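Local coordinates for protein ADP/ATP-dependent NAD(P)H-hydrate dehydratase (PDB 3RPZ) that dehydrates hydrated NADH and NADPH at the expense of ADP or ATP, probably restoring the damaged nicotinamide cofactors to their normal form, at residues V121-L135 and P141-E155. Numbering follows the deposited sequence. Where two conformers were deposited one is given.
With NPW (beta-6-hydroxy-1,4,5,6-tetrahydronicotinamide adenine dinucleotide phosphate), chain D.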
loop_
_atom_site.group_PDB
_atom_site.type_symbol
_atom_site.label_atom_id
_atom_site.label_comp_id
_atom_site.label_asym_id
_atom_site.label_seq_id
_atom_site.Cartn_x
_atom_site.Cartn_y
_atom_site.Cartn_z
ATOM N N VAL A 121 25.174 -22.047 -2.002
ATOM C CA VAL A 121 24.771 -21.287 -3.212
ATOM C C VAL A 121 25.917 -21.201 -4.215
ATOM O O VAL A 121 25.699 -21.324 -5.408
ATOM C CB VAL A 121 24.307 -19.963 -2.817
ATOM C CG1 VAL A 121 24.341 -18.935 -3.994
ATOM C CG2 VAL A 121 22.875 -20.128 -2.137
ATOM N N LEU A 122 27.146 -21.142 -3.734
ATOM C CA LEU A 122 28.277 -21.048 -4.654
ATOM C C LEU A 122 28.526 -22.322 -5.468
ATOM O O LEU A 122 29.257 -22.294 -6.440
ATOM C CB LEU A 122 29.537 -20.651 -3.908
ATOM C CG LEU A 122 29.594 -19.256 -3.300
ATOM C CD1 LEU A 122 30.739 -18.934 -2.378
ATOM C CD2 LEU A 122 29.572 -18.213 -4.446
ATOM N N THR A 123 27.915 -23.443 -5.105
ATOM C CA THR A 123 28.050 -24.620 -5.918
ATOM C C THR A 123 27.103 -24.567 -7.125
ATOM O O THR A 123 27.270 -25.352 -8.043
ATOM C CB THR A 123 27.852 -25.931 -5.102
ATOM O OG1 THR A 123 26.473 -26.092 -4.795
ATOM C CG2 THR A 123 28.712 -25.914 -3.861
ATOM N N ALA A 124 26.152 -23.624 -7.149
ATOM C CA ALA A 124 25.292 -23.383 -8.336
ATOM C C ALA A 124 26.143 -22.823 -9.472
ATOM O O ALA A 124 27.208 -22.298 -9.237
ATOM C CB ALA A 124 24.148 -22.422 -7.990
ATOM N N ASP A 125 25.670 -22.982 -10.699
ATOM C CA ASP A 125 26.352 -22.420 -11.862
ATOM C C ASP A 125 25.561 -21.196 -12.291
ATOM O O ASP A 125 24.743 -21.236 -13.227
ATOM C CB ASP A 125 26.441 -23.408 -13.033
ATOM C CG ASP A 125 27.323 -24.627 -12.741
ATOM O OD1 ASP A 125 27.070 -25.643 -13.400
ATOM O OD2 ASP A 125 28.239 -24.602 -11.891
ATOM N N CYS A 126 25.800 -20.102 -11.584
ATOM C CA CYS A 126 25.202 -18.834 -11.932
ATOM C C CYS A 126 25.965 -17.729 -11.187
ATOM O O CYS A 126 26.694 -18.000 -10.244
ATOM C CB CYS A 126 23.717 -18.790 -11.530
ATOM S SG CYS A 126 23.442 -18.995 -9.749
ATOM N N PRO A 127 25.844 -16.491 -11.639
ATOM C CA PRO A 127 26.359 -15.355 -10.865
ATOM C C PRO A 127 25.696 -15.327 -9.486
ATOM O O PRO A 127 24.484 -15.613 -9.343
ATOM C CB PRO A 127 25.935 -14.154 -11.649
ATOM C CG PRO A 127 25.571 -14.657 -12.993
ATOM C CD PRO A 127 25.145 -16.057 -12.857
ATOM N N VAL A 128 26.475 -14.920 -8.507
ATOM C CA VAL A 128 26.033 -14.823 -7.107
ATOM C C VAL A 128 26.470 -13.483 -6.571
ATOM O O VAL A 128 27.645 -13.097 -6.738
ATOM C CB VAL A 128 26.595 -15.968 -6.265
ATOM C CG1 VAL A 128 26.302 -15.748 -4.747
ATOM C CG2 VAL A 128 26.020 -17.308 -6.743
ATOM N N ILE A 129 25.560 -12.765 -5.931
ATOM C CA ILE A 129 25.846 -11.525 -5.234
ATOM C C ILE A 129 25.798 -11.754 -3.742
ATOM O O ILE A 129 24.871 -12.389 -3.219
ATOM C CB ILE A 129 24.759 -10.461 -5.522
ATOM C CG1 ILE A 129 24.625 -10.198 -7.027
ATOM C CG2 ILE A 129 24.984 -9.185 -4.735
ATOM C CD1 ILE A 129 23.188 -9.697 -7.410
ATOM N N LEU A 130 26.832 -11.302 -3.054
ATOM C CA LEU A 130 26.908 -11.341 -1.597
ATOM C C LEU A 130 26.918 -9.918 -1.089
ATOM O O LEU A 130 27.726 -9.085 -1.522
ATOM C CB LEU A 130 28.149 -12.064 -1.065
ATOM C CG LEU A 130 28.385 -13.456 -1.630
ATOM C CD1 LEU A 130 29.639 -14.075 -0.980
ATOM C CD2 LEU A 130 27.211 -14.376 -1.511
ATOM N N ASP A 131 26.032 -9.627 -0.145
ATOM C CA ASP A 131 25.870 -8.311 0.437
ATOM C C ASP A 131 25.658 -8.425 1.929
ATOM O O ASP A 131 25.226 -9.472 2.411
ATOM C CB ASP A 131 24.647 -7.588 -0.194
ATOM C CG ASP A 131 24.494 -6.165 0.218
ATOM O OD1 ASP A 131 25.499 -5.493 0.506
ATOM O OD2 ASP A 131 23.316 -5.727 0.283
ATOM N N ALA A 132 25.902 -7.344 2.633
ATOM C CA ALA A 132 25.347 -7.178 4.003
ATOM C C ALA A 132 25.733 -8.341 4.928
ATOM O O ALA A 132 26.914 -8.558 5.132
ATOM C CB ALA A 132 23.816 -6.928 3.906
ATOM N N GLY A 133 24.772 -9.051 5.496
ATOM C CA GLY A 133 25.076 -10.119 6.433
ATOM C C GLY A 133 25.806 -11.302 5.855
ATOM O O GLY A 133 26.314 -12.108 6.616
ATOM N N ALA A 134 25.857 -11.418 4.520
ATOM C CA ALA A 134 26.647 -12.451 3.844
ATOM C C ALA A 134 28.079 -12.051 3.587
ATOM O O ALA A 134 28.858 -12.885 3.069
ATOM C CB ALA A 134 26.003 -12.878 2.530
ATOM N N LEU A 135 28.473 -10.809 3.891
ATOM C CA LEU A 135 29.854 -10.388 3.753
ATOM C C LEU A 135 30.661 -10.682 5.024
ATOM O O LEU A 135 30.292 -10.272 6.119
ATOM C CB LEU A 135 29.910 -8.917 3.391
ATOM C CG LEU A 135 29.388 -8.583 1.995
ATOM C CD1 LEU A 135 29.316 -7.042 1.768
ATOM C CD2 LEU A 135 30.191 -9.234 0.833
ATOM N N PRO A 141 35.662 -20.193 -3.617
ATOM C CA PRO A 141 36.099 -21.329 -4.419
ATOM C C PRO A 141 36.147 -21.001 -5.907
ATOM O O PRO A 141 35.353 -20.180 -6.393
ATOM C CB PRO A 141 34.983 -22.339 -4.170
ATOM C CG PRO A 141 33.777 -21.526 -3.935
ATOM C CD PRO A 141 34.251 -20.312 -3.193
ATOM N N LYS A 142 37.016 -21.681 -6.660
ATOM C CA LYS A 142 36.992 -21.516 -8.094
ATOM C C LYS A 142 35.656 -22.055 -8.588
ATOM O O LYS A 142 35.202 -23.116 -8.149
ATOM C CB LYS A 142 38.163 -22.278 -8.747
ATOM C CG LYS A 142 38.045 -22.484 -10.280
ATOM C CD LYS A 142 37.935 -21.224 -11.101
ATOM C CE LYS A 142 37.456 -21.547 -12.555
ATOM N NZ LYS A 142 36.928 -20.335 -13.275
ATOM N N ARG A 143 34.988 -21.276 -9.446
ATOM C CA ARG A 143 33.691 -21.639 -10.023
ATOM C C ARG A 143 33.565 -20.856 -11.335
ATOM O O ARG A 143 34.304 -19.879 -11.543
ATOM C CB ARG A 143 32.559 -21.329 -9.007
ATOM C CG ARG A 143 32.450 -19.857 -8.715
ATOM C CD ARG A 143 31.507 -19.489 -7.601
ATOM N NE ARG A 143 30.120 -19.962 -7.729
ATOM C CZ ARG A 143 29.115 -19.245 -8.250
ATOM N NH1 ARG A 143 27.884 -19.762 -8.266
ATOM N NH2 ARG A 143 29.300 -18.031 -8.781
ATOM N N GLU A 144 32.587 -21.179 -12.171
ATOM C CA GLU A 144 32.512 -20.475 -13.459
ATOM C C GLU A 144 31.828 -19.093 -13.339
ATOM O O GLU A 144 32.327 -18.087 -13.922
ATOM C CB GLU A 144 31.851 -21.355 -14.525
ATOM C CG GLU A 144 32.336 -21.083 -15.960
ATOM C CD GLU A 144 33.854 -21.032 -16.079
ATOM O OE1 GLU A 144 34.538 -21.940 -15.552
ATOM O OE2 GLU A 144 34.368 -20.070 -16.692
ATOM N N GLY A 145 30.745 -19.024 -12.581
ATOM C CA GLY A 145 29.974 -17.809 -12.494
ATOM C C GLY A 145 30.647 -16.781 -11.602
ATOM O O GLY A 145 31.382 -17.137 -10.680
ATOM N N PRO A 146 30.448 -15.501 -11.912
ATOM C CA PRO A 146 31.083 -14.478 -11.094
ATOM C C PRO A 146 30.492 -14.429 -9.682
ATOM O O PRO A 146 29.309 -14.781 -9.492
ATOM C CB PRO A 146 30.780 -13.168 -11.831
ATOM C CG PRO A 146 29.656 -13.534 -12.783
ATOM C CD PRO A 146 29.743 -14.927 -13.086
ATOM N N VAL A 147 31.312 -14.002 -8.734
ATOM C CA VAL A 147 30.895 -13.695 -7.389
ATOM C C VAL A 147 31.021 -12.190 -7.259
ATOM O O VAL A 147 32.104 -11.640 -7.537
ATOM C CB VAL A 147 31.718 -14.423 -6.357
ATOM C CG1 VAL A 147 31.389 -13.975 -4.941
ATOM C CG2 VAL A 147 31.570 -15.966 -6.536
ATOM N N ILE A 148 29.958 -11.520 -6.848
ATOM C CA ILE A 148 29.903 -10.066 -6.786
ATOM C C ILE A 148 29.645 -9.646 -5.362
ATOM O O ILE A 148 28.583 -9.944 -4.790
ATOM C CB ILE A 148 28.787 -9.531 -7.729
ATOM C CG1 ILE A 148 29.039 -9.941 -9.194
ATOM C CG2 ILE A 148 28.568 -7.987 -7.569
ATOM C CD1 ILE A 148 27.715 -10.181 -9.958
ATOM N N LEU A 149 30.645 -9.005 -4.724
ATOM C CA LEU A 149 30.538 -8.515 -3.372
ATOM C C LEU A 149 30.178 -7.061 -3.401
ATOM O O LEU A 149 30.774 -6.298 -4.160
ATOM C CB LEU A 149 31.894 -8.700 -2.660
ATOM C CG LEU A 149 32.542 -10.096 -2.776
ATOM C CD1 LEU A 149 33.821 -10.105 -1.932
ATOM C CD2 LEU A 149 31.579 -11.207 -2.315
ATOM N N THR A 150 29.252 -6.615 -2.543
ATOM C CA THR A 150 28.795 -5.235 -2.557
ATOM C C THR A 150 28.965 -4.485 -1.224
ATOM O O THR A 150 28.021 -3.956 -0.677
ATOM C CB THR A 150 27.352 -5.132 -3.074
ATOM O OG1 THR A 150 26.450 -5.757 -2.130
ATOM C CG2 THR A 150 27.158 -5.777 -4.440
ATOM N N PRO A 151 30.183 -4.448 -0.684
ATOM C CA PRO A 151 30.419 -3.761 0.564
ATOM C C PRO A 151 30.354 -2.239 0.487
ATOM O O PRO A 151 30.896 -1.616 -0.424
ATOM C CB PRO A 151 31.832 -4.183 0.927
ATOM C CG PRO A 151 32.506 -4.321 -0.406
ATOM C CD PRO A 151 31.433 -4.957 -1.260
ATOM N N HIS A 152 29.796 -1.650 1.535
ATOM C CA HIS A 152 30.172 -0.287 1.869
ATOM C C HIS A 152 31.503 -0.312 2.605
ATOM O O HIS A 152 32.045 -1.382 2.927
ATOM C CB HIS A 152 29.058 0.440 2.626
ATOM C CG HIS A 152 28.696 -0.161 3.942
ATOM N ND1 HIS A 152 29.616 -0.487 4.932
ATOM C CD2 HIS A 152 27.472 -0.406 4.464
ATOM C CE1 HIS A 152 28.953 -0.988 5.973
ATOM N NE2 HIS A 152 27.646 -0.924 5.725
ATOM N N PRO A 153 32.113 0.841 2.869
ATOM C CA PRO A 153 33.460 0.824 3.474
ATOM C C PRO A 153 33.561 0.070 4.825
ATOM O O PRO A 153 34.574 -0.520 5.095
ATOM C CB PRO A 153 33.792 2.321 3.591
ATOM C CG PRO A 153 33.141 2.882 2.393
ATOM C CD PRO A 153 31.808 2.148 2.283
ATOM N N GLY A 154 32.501 0.079 5.655
ATOM C CA GLY A 154 32.498 -0.669 6.889
ATOM C C GLY A 154 32.578 -2.162 6.630
ATOM O O GLY A 154 33.305 -2.901 7.320
ATOM N N GLU A 155 31.830 -2.637 5.656
ATOM C CA GLU A 155 31.832 -4.037 5.282
ATOM C C GLU A 155 33.184 -4.409 4.671
ATOM O O GLU A 155 33.672 -5.524 4.879
ATOM C CB GLU A 155 30.675 -4.349 4.327
ATOM C CG GLU A 155 29.354 -4.384 5.067
ATOM C CD GLU A 155 28.123 -4.113 4.274
ATOM O OE1 GLU A 155 28.184 -3.568 3.154
ATOM O OE2 GLU A 155 27.001 -4.398 4.804
HETATM P P NPW D . 30.304 5.285 10.801
HETATM O O1 NPW D . 30.002 4.576 12.102
HETATM O O2 NPW D . 29.197 6.068 10.173
HETATM O O3 NPW D . 31.612 6.096 10.816
HETATM P PA NPW D . 26.722 -1.791 9.473
HETATM P PB NPW D . 24.272 -1.474 7.936
HETATM C C1A NPW D . 30.442 2.354 8.219
HETATM C C1B NPW D . 20.552 -4.235 7.089
HETATM N N1C NPW D . 19.668 -3.145 6.752
HETATM N N1D NPW D . 32.108 5.703 4.741
HETATM C C2A NPW D . 29.797 3.105 9.383
HETATM O O2A NPW D . 30.708 4.119 9.756
HETATM C C2B NPW D . 21.645 -4.521 6.053
HETATM O O2B NPW D . 21.151 -5.183 4.915
HETATM C C2C NPW D . 18.364 -3.223 6.767
HETATM C C2D NPW D . 32.580 5.412 5.962
HETATM C C3A NPW D . 29.635 2.014 10.428
HETATM O O3A NPW D . 30.858 1.744 11.146
HETATM C C3B NPW D . 22.562 -5.395 6.932
HETATM O O3B NPW D . 22.031 -6.727 6.919
HETATM C C3C NPW D . 17.401 -2.358 6.632
HETATM N N3D NPW D . 32.107 4.522 6.849
HETATM C C4B NPW D . 22.389 -4.761 8.320
HETATM O O4B NPW D . 21.224 -3.886 8.285
HETATM C C4C NPW D . 17.844 -0.910 6.462
HETATM C C4D NPW D . 31.049 3.869 6.353
HETATM O O4D NPW D . 29.854 1.052 8.280
HETATM C C4E NPW D . 29.302 0.820 9.555
HETATM C C5A NPW D . 30.444 4.116 5.090
HETATM C C5B NPW D . 23.595 -3.923 8.755
HETATM O O5B NPW D . 24.002 -3.047 7.702
HETATM C C5C NPW D . 19.245 -0.743 7.022
HETATM C C5E NPW D . 27.796 0.633 9.365
HETATM O O5E NPW D . 27.576 -0.645 8.780
HETATM C C6C NPW D . 20.224 -1.795 6.429
HETATM O O6C NPW D . 20.397 -1.671 5.020
HETATM C C6D NPW D . 31.015 5.101 4.219
HETATM N N6D NPW D . 30.581 5.431 3.013
HETATM N N7A NPW D . 29.322 3.344 4.861
HETATM C C7C NPW D . 16.011 -2.705 6.555
HETATM N N7C NPW D . 15.124 -1.739 6.371
HETATM O O7C NPW D . 15.648 -3.899 6.710
HETATM C C8A NPW D . 29.214 2.598 6.027
HETATM N N9A NPW D . 30.287 2.945 6.893
HETATM O OA1 NPW D . 26.893 -1.814 10.934
HETATM O OA2 NPW D . 27.139 -2.906 8.653
HETATM O OA3 NPW D . 25.187 -1.369 9.240
HETATM O OB1 NPW D . 24.934 -1.022 6.712
HETATM O OB2 NPW D . 23.014 -0.786 8.362
HETATM O O HOH W 1 25.730 -3.437 2.064
#
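Arg143 reaches across to the turn at 121-124 and the loop leading into strand 128-130, where three backbone carbonyls gather at its N-H groups. Arg143 NE gives a straight bond to Leu122 O (2.8 Å, 163°), in the guanidinium plane and on a lone pair of that oxygen. Arg143 NH1 and NH2 both close end-on upon Cys126 O, at 2.9 and 3.0 Å, and NH1 adds a weak bond to Ala124 O. A bend at chi3 (-56°) turns the planar group to these oxygens, while Leu122 CD2 lies over one face and Val128 CG2 approaches obliquely. A leucine in place of Arg143 would probably leave the Leu122 and Cys126 carbonyls without their shared donor and the turn less firmly held.

Beyond it, Val128 N to Pro146 O, Ile148 N to Val128 O, Leu130 N to Ile148 O and Thr150 N to Leu130 O form a parallel ladder, in a sheet consistent with the family's ribokinase-like fold. Leu130 and Leu149 lie side by side, Leu130 CD1 3.7 Å from Leu149 CD2; on the other face Ile129 packs beside Ile148 and against helix 217-231.

Farther along, Asp131 crosses Thr150 at about a right angle; Asp131 OD1 is 2.8 Å from Thr150 OG1, and OD2 pairs with Thr222. Glu155 OE1 takes the backbone N-H of His152, the helix N-cap, and sits over its ring; NPW C8A lies over the opposite face, and His152 NE2 donates to NPW OB1 (2.9 Å). One water donates to Asp131 OD1 and Glu155 OE1, probably easing repulsion between the two carboxylates; the Glu155 side chain lies about 4 Å from a bound magnesium ion.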